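Arabinan endo-1,5-alpha-l-arabinosidase A (Cellvibrio cellulosa, PDB 1GYH) hydrolyses the alpha-1,5-arabinofuranosyl linkages of linear arabinan in plant cell walls, releasing almost exclusively arabinotriose. Local coordinates at residues V7-M12 with V275-E280; H63-D68 with S81-G86; W141-S146 with E192-L197; Y204-W209 with G261-Y266. All blocks are in the same frame, centred on the assembly; numbering follows the deposited sequence.

Contact 1: residues V7-M12 with V275-E280; sequences VHDPVM and VLHAYE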
# COMPACT_ATOMS: atom_id res chain seq x y z
N VAL A 7 7.59 10.90 -2.70
CA VAL A 7 6.81 9.70 -3.03
C VAL A 7 5.47 9.74 -2.32
O VAL A 7 5.30 10.45 -1.31
CB VAL A 7 7.55 8.37 -2.62
CG1 VAL A 7 8.89 8.33 -3.23
CG2 VAL A 7 7.62 8.18 -1.06
N HIS A 8 4.53 8.95 -2.82
CA HIS A 8 3.22 8.76 -2.20
C HIS A 8 2.91 7.27 -2.31
O HIS A 8 3.01 6.67 -3.40
CB HIS A 8 2.14 9.60 -2.97
CG HIS A 8 1.02 10.11 -2.11
ND1 HIS A 8 -0.24 9.54 -2.11
CD2 HIS A 8 0.95 11.18 -1.25
CE1 HIS A 8 -1.03 10.21 -1.29
NE2 HIS A 8 -0.34 11.22 -0.76
N ASP A 9 2.54 6.67 -1.18
CA ASP A 9 2.08 5.28 -1.14
C ASP A 9 3.23 4.29 -1.48
O ASP A 9 3.03 3.40 -2.27
CB ASP A 9 0.84 5.05 -2.05
CG ASP A 9 -0.20 6.18 -1.95
OD1 ASP A 9 -0.54 6.58 -0.79
OD2 ASP A 9 -0.70 6.72 -2.97
N PRO A 10 4.40 4.43 -0.85
CA PRO A 10 5.60 3.67 -1.25
C PRO A 10 5.62 2.20 -0.87
O PRO A 10 5.09 1.79 0.17
CB PRO A 10 6.73 4.40 -0.56
CG PRO A 10 6.11 4.81 0.72
CD PRO A 10 4.68 5.30 0.31
N VAL A 11 6.22 1.42 -1.77
CA VAL A 11 6.60 0.04 -1.52
C VAL A 11 8.03 -0.20 -2.05
O VAL A 11 8.57 0.58 -2.86
CB VAL A 11 5.63 -0.96 -2.15
CG1 VAL A 11 4.23 -0.88 -1.48
CG2 VAL A 11 5.56 -0.77 -3.70
N MET A 12 8.66 -1.29 -1.58
CA MET A 12 10.08 -1.56 -1.89
C MET A 12 10.33 -3.05 -2.01
O MET A 12 9.59 -3.87 -1.44
CB MET A 12 11.02 -1.02 -0.79
CG MET A 12 11.14 0.50 -0.68
SD MET A 12 12.18 1.12 0.68
CE MET A 12 13.68 0.35 0.38
N VAL A 275 7.88 1.54 6.09
CA VAL A 275 8.13 2.40 4.89
C VAL A 275 6.83 3.20 4.66
O VAL A 275 5.75 2.63 4.59
CB VAL A 275 8.48 1.55 3.65
CG1 VAL A 275 8.82 2.40 2.40
CG2 VAL A 275 9.71 0.69 3.94
N LEU A 276 6.92 4.52 4.60
CA LEU A 276 5.72 5.37 4.51
C LEU A 276 6.02 6.74 3.87
O LEU A 276 7.18 7.09 3.62
CB LEU A 276 5.11 5.58 5.90
CG LEU A 276 5.93 6.24 7.03
CD1 LEU A 276 6.08 7.73 6.80
CD2 LEU A 276 5.24 6.05 8.35
N HIS A 277 4.96 7.51 3.58
CA HIS A 277 5.15 8.91 3.22
C HIS A 277 4.65 9.82 4.32
O HIS A 277 3.76 9.45 5.09
CB HIS A 277 4.53 9.27 1.85
CG HIS A 277 3.03 9.33 1.84
ND1 HIS A 277 2.26 8.38 1.20
CD2 HIS A 277 2.16 10.23 2.35
CE1 HIS A 277 0.98 8.70 1.31
NE2 HIS A 277 0.89 9.81 2.03
N ALA A 278 5.24 11.00 4.38
CA ALA A 278 4.92 11.98 5.38
C ALA A 278 5.01 13.39 4.80
O ALA A 278 5.97 13.72 4.12
CB ALA A 278 5.86 11.82 6.62
N TYR A 279 4.02 14.24 5.14
CA TYR A 279 3.93 15.58 4.53
C TYR A 279 4.74 16.63 5.31
O TYR A 279 4.42 16.95 6.46
CB TYR A 279 2.43 16.00 4.41
CG TYR A 279 1.53 15.00 3.66
CD1 TYR A 279 1.55 14.90 2.24
CD2 TYR A 279 0.66 14.17 4.33
CE1 TYR A 279 0.73 13.97 1.56
CE2 TYR A 279 -0.16 13.24 3.64
CZ TYR A 279 -0.15 13.15 2.25
OH TYR A 279 -0.98 12.22 1.56
N GLU A 280 5.74 17.22 4.67
CA GLU A 280 6.69 18.09 5.35
C GLU A 280 6.18 19.50 5.41
O GLU A 280 6.19 20.20 4.38
CB GLU A 280 8.05 18.09 4.62
CG GLU A 280 9.17 18.72 5.43
CD GLU A 280 10.56 18.57 4.80
OE1 GLU A 280 10.70 18.06 3.67
OE2 GLU A 280 11.53 19.00 5.46

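Contact 2: residues H63-D68 with S81-G86; sequences HLWAPD and SVSAFG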
# COMPACT_ATOMS: atom_id res chain seq x y z
N HIS A 63 -2.06 9.02 -13.98
CA HIS A 63 -1.49 8.69 -12.66
C HIS A 63 -2.07 7.39 -12.11
O HIS A 63 -3.26 7.30 -11.82
CB HIS A 63 -1.70 9.82 -11.64
CG HIS A 63 -0.97 11.07 -11.98
ND1 HIS A 63 0.14 11.51 -11.27
CD2 HIS A 63 -1.15 11.94 -12.99
CE1 HIS A 63 0.59 12.62 -11.84
NE2 HIS A 63 -0.16 12.89 -12.89
N LEU A 64 -1.21 6.38 -11.98
CA LEU A 64 -1.58 5.13 -11.33
C LEU A 64 -1.29 5.22 -9.84
O LEU A 64 -0.34 5.90 -9.44
CB LEU A 64 -0.83 3.96 -11.98
CG LEU A 64 -1.11 3.73 -13.47
CD1 LEU A 64 -0.15 2.67 -14.08
CD2 LEU A 64 -2.57 3.29 -13.65
N TRP A 65 -2.12 4.55 -9.03
CA TRP A 65 -2.05 4.73 -7.57
C TRP A 65 -1.66 3.44 -6.83
O TRP A 65 -2.06 2.34 -7.24
CB TRP A 65 -3.38 5.14 -6.96
CG TRP A 65 -4.13 6.39 -7.49
CD1 TRP A 65 -3.73 7.31 -8.40
CD2 TRP A 65 -5.44 6.77 -7.07
NE1 TRP A 65 -4.73 8.25 -8.57
CE2 TRP A 65 -5.78 7.94 -7.75
CE3 TRP A 65 -6.35 6.23 -6.17
CZ2 TRP A 65 -7.02 8.59 -7.56
CZ3 TRP A 65 -7.61 6.89 -5.96
CH2 TRP A 65 -7.92 8.04 -6.67
N ALA A 66 -0.94 3.64 -5.72
CA ALA A 66 -0.81 2.65 -4.62
C ALA A 66 -0.30 1.27 -5.07
O ALA A 66 -0.96 0.25 -4.93
CB ALA A 66 -2.15 2.56 -3.85
N PRO A 67 0.91 1.24 -5.60
CA PRO A 67 1.44 -0.00 -6.12
C PRO A 67 1.75 -1.01 -4.96
O PRO A 67 1.93 -0.60 -3.79
CB PRO A 67 2.74 0.44 -6.80
CG PRO A 67 3.17 1.67 -6.08
CD PRO A 67 1.88 2.35 -5.69
N ASP A 68 1.75 -2.29 -5.29
CA ASP A 68 2.43 -3.29 -4.45
C ASP A 68 3.39 -4.10 -5.28
O ASP A 68 3.06 -4.49 -6.45
CB ASP A 68 1.43 -4.21 -3.70
CG ASP A 68 2.08 -4.88 -2.46
OD1 ASP A 68 2.79 -4.20 -1.69
OD2 ASP A 68 1.92 -6.06 -2.17
N SER A 81 -3.34 0.56 -9.18
CA SER A 81 -4.76 0.97 -9.10
C SER A 81 -5.05 2.05 -10.18
O SER A 81 -4.29 2.99 -10.35
CB SER A 81 -5.10 1.53 -7.71
OG SER A 81 -4.54 0.74 -6.66
N VAL A 82 -6.14 1.84 -10.90
CA VAL A 82 -6.76 2.85 -11.80
C VAL A 82 -8.04 3.34 -11.11
O VAL A 82 -8.90 2.56 -10.73
CB VAL A 82 -7.08 2.21 -13.15
CG1 VAL A 82 -8.01 3.11 -13.98
CG2 VAL A 82 -5.81 1.89 -13.93
N SER A 83 -8.19 4.64 -10.94
CA SER A 83 -9.33 5.17 -10.21
C SER A 83 -9.71 6.59 -10.63
O SER A 83 -9.22 7.10 -11.64
CB SER A 83 -9.02 5.12 -8.71
OG SER A 83 -10.20 5.26 -7.92
N ALA A 84 -10.58 7.18 -9.83
CA ALA A 84 -10.93 8.60 -9.95
C ALA A 84 -11.24 9.16 -8.58
O ALA A 84 -11.94 8.54 -7.77
CB ALA A 84 -12.17 8.76 -10.90
N PHE A 85 -10.75 10.36 -8.32
CA PHE A 85 -10.89 10.93 -6.98
C PHE A 85 -12.33 11.01 -6.52
O PHE A 85 -13.20 11.47 -7.25
CB PHE A 85 -10.21 12.32 -6.89
CG PHE A 85 -8.71 12.23 -6.65
CD1 PHE A 85 -8.22 11.75 -5.42
CD2 PHE A 85 -7.80 12.57 -7.67
CE1 PHE A 85 -6.82 11.63 -5.19
CE2 PHE A 85 -6.39 12.47 -7.46
CZ PHE A 85 -5.91 12.01 -6.21
N GLY A 86 -12.58 10.52 -5.31
CA GLY A 86 -13.90 10.57 -4.74
C GLY A 86 -14.88 9.47 -5.14
O GLY A 86 -16.00 9.44 -4.62
O HOH W 1 -5.73 6.16 -11.07

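Contact 3: residues W141-S146 with E192-L197; sequences WMSFGS and EAPFIL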
# COMPACT_ATOMS: atom_id res chain seq x y z
N TRP A 141 -2.81 -14.34 -1.02
CA TRP A 141 -4.00 -13.50 -0.81
C TRP A 141 -3.73 -12.04 -1.21
O TRP A 141 -2.61 -11.54 -1.09
CB TRP A 141 -4.44 -13.56 0.66
CG TRP A 141 -4.72 -14.96 1.24
CD1 TRP A 141 -3.78 -15.88 1.70
CD2 TRP A 141 -6.00 -15.58 1.43
NE1 TRP A 141 -4.42 -17.02 2.13
CE2 TRP A 141 -5.77 -16.85 2.00
CE3 TRP A 141 -7.32 -15.17 1.19
CZ2 TRP A 141 -6.82 -17.72 2.31
CZ3 TRP A 141 -8.34 -16.02 1.50
CH2 TRP A 141 -8.10 -17.30 2.06
N MET A 142 -4.78 -11.34 -1.65
CA MET A 142 -4.74 -9.88 -1.77
C MET A 142 -5.65 -9.23 -0.76
O MET A 142 -6.83 -9.62 -0.63
CB MET A 142 -5.16 -9.45 -3.21
CG MET A 142 -5.19 -7.93 -3.39
SD MET A 142 -5.73 -7.35 -5.04
CE MET A 142 -4.33 -7.87 -6.05
N SER A 143 -5.11 -8.27 -0.01
CA SER A 143 -5.91 -7.33 0.73
C SER A 143 -5.99 -6.02 -0.06
O SER A 143 -5.08 -5.68 -0.79
CB SER A 143 -5.36 -7.08 2.15
OG SER A 143 -4.09 -6.43 2.15
N PHE A 144 -7.06 -5.28 0.11
CA PHE A 144 -7.20 -3.98 -0.55
C PHE A 144 -8.33 -3.19 0.08
O PHE A 144 -9.09 -3.71 0.91
CB PHE A 144 -7.49 -4.17 -2.07
CG PHE A 144 -8.94 -4.60 -2.35
CD1 PHE A 144 -9.31 -5.94 -2.28
CD2 PHE A 144 -9.92 -3.65 -2.67
CE1 PHE A 144 -10.60 -6.34 -2.52
CE2 PHE A 144 -11.24 -4.04 -2.90
CZ PHE A 144 -11.59 -5.37 -2.84
N GLY A 145 -8.44 -1.92 -0.29
CA GLY A 145 -9.64 -1.17 0.02
C GLY A 145 -9.42 0.26 0.50
O GLY A 145 -8.30 0.66 0.86
N SER A 146 -10.51 1.03 0.47
CA SER A 146 -10.50 2.46 0.86
C SER A 146 -11.92 2.96 0.96
O SER A 146 -12.67 2.87 -0.02
CB SER A 146 -9.76 3.29 -0.21
OG SER A 146 -9.79 4.70 0.08
N GLU A 192 -8.18 3.14 5.00
CA GLU A 192 -7.69 2.63 3.70
C GLU A 192 -6.29 1.99 3.80
O GLU A 192 -5.62 2.08 4.83
CB GLU A 192 -7.66 3.76 2.62
CG GLU A 192 -6.65 4.87 2.86
CD GLU A 192 -6.77 6.04 1.89
OE1 GLU A 192 -7.73 6.04 1.04
OE2 GLU A 192 -5.90 6.97 1.99
N ALA A 193 -5.85 1.43 2.69
CA ALA A 193 -4.46 1.06 2.45
C ALA A 193 -3.98 -0.06 3.42
O ALA A 193 -3.00 0.13 4.13
CB ALA A 193 -3.54 2.28 2.55
N PRO A 194 -4.59 -1.22 3.36
CA PRO A 194 -4.14 -2.31 4.25
C PRO A 194 -2.73 -2.77 3.88
O PRO A 194 -2.32 -2.76 2.71
CB PRO A 194 -5.10 -3.43 3.96
CG PRO A 194 -5.51 -3.21 2.50
CD PRO A 194 -5.63 -1.67 2.42
N PHE A 195 -1.99 -3.24 4.89
CA PHE A 195 -0.74 -3.93 4.60
C PHE A 195 -0.53 -4.98 5.67
O PHE A 195 -0.70 -4.67 6.85
CB PHE A 195 0.46 -2.96 4.52
CG PHE A 195 1.70 -3.62 3.96
CD1 PHE A 195 2.54 -4.39 4.79
CD2 PHE A 195 1.97 -3.58 2.61
CE1 PHE A 195 3.65 -5.05 4.26
CE2 PHE A 195 3.06 -4.20 2.07
CZ PHE A 195 3.93 -4.94 2.90
N ILE A 196 -0.25 -6.22 5.27
CA ILE A 196 -0.05 -7.30 6.23
C ILE A 196 1.41 -7.79 6.30
O ILE A 196 2.03 -8.11 5.28
CB ILE A 196 -0.99 -8.44 5.95
CG1 ILE A 196 -2.46 -7.92 5.97
CG2 ILE A 196 -0.79 -9.60 6.99
CD1 ILE A 196 -3.50 -8.85 5.42
N LEU A 197 1.93 -7.88 7.53
CA LEU A 197 3.28 -8.44 7.77
C LEU A 197 3.18 -9.61 8.76
O LEU A 197 2.60 -9.49 9.81
CB LEU A 197 4.25 -7.38 8.30
CG LEU A 197 5.71 -7.84 8.62
CD1 LEU A 197 6.50 -7.93 7.37
CD2 LEU A 197 6.40 -6.88 9.63

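Contact 4: residues Y204-W209 with G261-Y266; sequences YLFASW and GHNSAY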
# COMPACT_ATOMS: atom_id res chain seq x y z
N TYR A 204 0.20 -9.19 11.25
CA TYR A 204 -0.11 -7.82 11.67
C TYR A 204 -0.69 -7.02 10.48
O TYR A 204 -0.04 -6.90 9.45
CB TYR A 204 1.11 -7.08 12.22
CG TYR A 204 1.60 -7.70 13.53
CD1 TYR A 204 2.36 -8.87 13.53
CD2 TYR A 204 1.27 -7.13 14.76
CE1 TYR A 204 2.80 -9.44 14.74
CE2 TYR A 204 1.69 -7.73 15.98
CZ TYR A 204 2.46 -8.86 15.96
OH TYR A 204 2.85 -9.45 17.15
N LEU A 205 -1.89 -6.48 10.69
CA LEU A 205 -2.58 -5.64 9.69
C LEU A 205 -2.37 -4.20 10.05
O LEU A 205 -2.83 -3.75 11.13
CB LEU A 205 -4.08 -5.97 9.65
CG LEU A 205 -4.97 -5.00 8.81
CD1 LEU A 205 -4.52 -4.96 7.40
CD2 LEU A 205 -6.41 -5.43 8.91
N PHE A 206 -1.66 -3.49 9.19
CA PHE A 206 -1.51 -2.07 9.29
C PHE A 206 -2.58 -1.38 8.38
O PHE A 206 -2.88 -1.87 7.31
CB PHE A 206 -0.12 -1.63 8.78
CG PHE A 206 1.05 -2.23 9.55
CD1 PHE A 206 1.57 -1.60 10.65
CD2 PHE A 206 1.62 -3.42 9.14
CE1 PHE A 206 2.62 -2.18 11.37
CE2 PHE A 206 2.69 -3.99 9.86
CZ PHE A 206 3.18 -3.35 10.95
N ALA A 207 -3.09 -0.25 8.82
CA ALA A 207 -4.07 0.53 8.07
C ALA A 207 -3.91 2.00 8.36
O ALA A 207 -3.42 2.41 9.42
CB ALA A 207 -5.51 0.07 8.43
N SER A 208 -4.31 2.81 7.37
CA SER A 208 -4.26 4.26 7.47
C SER A 208 -5.65 4.78 7.85
O SER A 208 -6.64 4.41 7.23
CB SER A 208 -3.75 4.85 6.15
OG SER A 208 -2.38 4.53 5.90
N TRP A 209 -5.73 5.62 8.88
CA TRP A 209 -6.97 6.25 9.32
C TRP A 209 -6.89 7.74 9.04
O TRP A 209 -5.80 8.36 9.05
CB TRP A 209 -7.19 6.04 10.84
CG TRP A 209 -7.88 4.74 11.26
CD1 TRP A 209 -8.19 3.65 10.48
CD2 TRP A 209 -8.30 4.39 12.59
NE1 TRP A 209 -8.79 2.67 11.25
CE2 TRP A 209 -8.88 3.11 12.53
CE3 TRP A 209 -8.25 5.05 13.82
CZ2 TRP A 209 -9.41 2.48 13.66
CZ3 TRP A 209 -8.77 4.41 14.96
CH2 TRP A 209 -9.35 3.15 14.87
N GLY A 261 1.41 8.18 6.46
CA GLY A 261 0.70 6.94 6.29
C GLY A 261 0.93 6.23 4.97
O GLY A 261 1.99 6.38 4.33
N HIS A 262 -0.09 5.47 4.58
CA HIS A 262 -0.10 4.53 3.44
C HIS A 262 1.19 3.72 3.39
O HIS A 262 2.02 3.92 2.51
CB HIS A 262 -0.37 5.19 2.07
CG HIS A 262 -0.84 4.18 1.05
ND1 HIS A 262 -2.06 4.27 0.42
CD2 HIS A 262 -0.31 3.00 0.66
CE1 HIS A 262 -2.24 3.22 -0.36
NE2 HIS A 262 -1.19 2.43 -0.22
N ASN A 263 1.36 2.85 4.39
CA ASN A 263 2.64 2.20 4.61
C ASN A 263 2.79 0.84 3.97
O ASN A 263 1.83 0.20 3.55
CB ASN A 263 2.89 2.02 6.14
CG ASN A 263 2.12 0.91 6.72
OD1 ASN A 263 0.92 1.04 6.90
ND2 ASN A 263 2.79 -0.24 6.99
N SER A 264 4.04 0.40 3.94
CA SER A 264 4.40 -0.98 3.75
C SER A 264 5.36 -1.33 4.94
O SER A 264 5.67 -0.46 5.78
CB SER A 264 5.03 -1.22 2.38
OG SER A 264 6.05 -0.24 2.04
N ALA A 265 5.83 -2.58 4.98
CA ALA A 265 6.66 -3.10 6.09
C ALA A 265 7.35 -4.37 5.61
O ALA A 265 6.77 -5.15 4.84
CB ALA A 265 5.83 -3.37 7.32
N TYR A 266 8.61 -4.53 6.01
CA TYR A 266 9.46 -5.58 5.48
C TYR A 266 10.45 -6.07 6.52
O TYR A 266 10.83 -5.33 7.46
CB TYR A 266 10.26 -5.08 4.27
CG TYR A 266 9.36 -4.51 3.17
CD1 TYR A 266 8.78 -5.35 2.24
CD2 TYR A 266 9.10 -3.15 3.10
CE1 TYR A 266 7.96 -4.84 1.22
CE2 TYR A 266 8.27 -2.62 2.09
CZ TYR A 266 7.72 -3.47 1.15
OH TYR A 266 6.92 -2.99 0.14
O HOH W 2 -1.45 2.04 5.63

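Contact 1: residues V7-M12 with V275-E280
Part of the catalytic centre is built here, where Asp9, probably the proton acceptor, is placed against His277. The backbone N of Asp9 donates to His277 ND1 over 2.9 Å at an N-H...N angle of 166°, although it lies 22° out of the imidazole plane. The carboxylate runs alongside the same ring, with Asp9 OD1 3.3 Å from His277 CE1. Its other oxygen, Asp9 OD2, accepts from His8 ND1 (3.0 Å) and from Thr24. His8 and His277 are stacked face to face, centroids 3.9 Å apart and planes at 19°, with His277 CE1 over the centre of the His8 ring. Topologically, this joins the first blade of the five-bladed propeller, through the loop leading into strand 11-15, to strand 271-280 of the last. Tyr279 completes an aromatic cluster: its OH is hydrogen-bonded to His8 NE2 (2.6 Å), near the plane of the imidazole, and takes a weak bond from His277 NE2. The apolar flank is formed by Val275, whose CG1 lies 4.0 Å from Pro10 CG; Met12, bent at chi3, brings its SD against both Val275 methyl groups.

Contact 2: residues H63-D68 with S81-G86
Trp65 and Ser81 form an antiparallel hydrogen-bonded pair, CA atoms 4.9 Å apart, in the hairpin of strands 63-72 and 75-82; beyond it the two chains splay, so that the touching parts run 100° apart end to end. Trp65 N donates to Ser81 O (3.0 Å, 168°) in the carbonyl plane and on a lone pair. The return bond from Ser81 N to Trp65 O, 2.9 Å, is more bent. Trp65 O takes a second donor, Ser81 OG, which reaches it from 48° above the carbonyl plane; the hydroxyl is held there with OG beside its own backbone N, and it also pairs with the backbone N of Ala129.

The indole of Trp65 carries the side-chain packing. Ser83 CB sits over one face, 3.8 Å from the centroid of the six-membered ring, in a CH-pi contact, while Ser83 OG turns to Ser90. On the other side of the indole plane, Phe85 meets the ring obliquely, with Trp65 CZ2 over the centre of the phenyl. A water on the Ser83 side bridges His63 O and Ser83 N (2.9 Å from the water oxygen), continuing the connection where direct backbone bonding stops. Leu64 CD2 packs on Val82 CG2 at 3.5 Å.

His63 and Gly86, at the outer ends, are probable substrate-binding residues. Three donors share two carbonyls and the indole is contacted on both sides, which is consistent with a firmly set Trp65 between the stretches that carry them.

Contact 3: residues W141-S146 with E192-L197
Ser146 and Glu192 meet at the seam between two neighbouring blades of the five-bladed beta-propeller, where the exit of strand 140-144 approaches strand 191-199, the first of the next sheet. The short strand axes come within 6.2 Å at 147°, yet the backbones are bridged at just one place, Ser146 with Glu192, whose CA atoms are 4.0 Å apart; this is a junction of blades, not a continuous sheet.

Two hydrogen bonds supply the polar part. Ala193 N donates to Gly145 O over 3.2 Å, fairly straight at 164° and nearly collinear with the carbonyl bond. The same oxygen receives a longer CA-H...O contact from Glu192. Gly145 adopts a backbone conformation suited to glycine, and this presents its carbonyl to the next blade. The second bond links side chains: Ser146 OG, swung opposite to its backbone N (chi1 177°), donates to the Glu192 carboxylate. Glu192 is the probable proton donor and Ser146 a probable substrate-binding residue, so the bond is consistent with one active-site group helping to position the other. Tyr220 OH engages Glu192 OE2, giving the carboxylate a hold at each oxygen.

Van der Waals packing makes up the rest. Pro194 points its ring at the opposite strand, CG resting 3.5 Å from Phe144 N and equally near Ser143 OG. Ile196 CD1 adds a looser touch at 4.1 Å to Ser143 OG.

At the catalytic end, Ser146 OG lies 2.6 Å from Glu192 OE1 and occupies its anti lone pair, the one turned away from OE2.

Contact 4: residues Y204-W209 with G261-Y266
Ser208 and His262 form the one direct hydrogen bond between these strands: His262 N donates to Ser208 OG over 2.8 Å at 144°. The hydroxyl is turned beside its own backbone N, which sets its oxygen against the opposite chain. Ser208 OG donates a hydrogen bond to a water 2.7 Å away, and that water also accepts from Asn263 N (3.2 Å). The hydroxyl thus accepts from one amide of strand 257-268 and shares a water acceptor with the next. Gly261 lets the chain pass close by, its carbonyl carbon 3.8 Å from Ser208 OG.

No backbone-to-backbone bond spans the gap, although the strand axes are antiparallel within 17° and approach to 6.3 Å. The contact is an interface of propeller blades, between strand 202-209 of one sheet and strand 257-268, the first strand of the next. His262, a probable calcium ligand, turns its CB away from this interface.

Van der Waals packing is carried by Phe206 and Asn263, whose side chains cross at about a right angle, ring and amide planes 76° apart. Asn263 OD1 lies 3.4 Å from Phe206 CB. The amide is also held from within its own strand, where Asn263 ND2 donates to Ser264 O (3.1 Å) from well above that carbonyl's plane. Farther along, Phe206 CE2 meets the methyl group of Ala265 at 4.1 Å.

The four contacts surround the centre of the propeller, and His262 is where they converge. From contact 4 its ring reaches contact 1, with His262 ND1 3.0 Å from Asp9 OD1; contact 2, with His262 CE1 3.6 Å from Ala66 CB; and contact 3, with His262 ND1 3.3 Å from Ala193 CB. Contacts 3 and 4 share a blade, probably tied by backbone bonds such as Phe206 N to Phe195 O (2.8 Å), with centres about 8 Å apart. Contacts 1 and 4 share the last blade. Contacts 1 and 3, centres about 16 Å apart, do not touch, yet their probable base and acid face each other with Asp9 OD1 6.1 Å from Glu192 OE2.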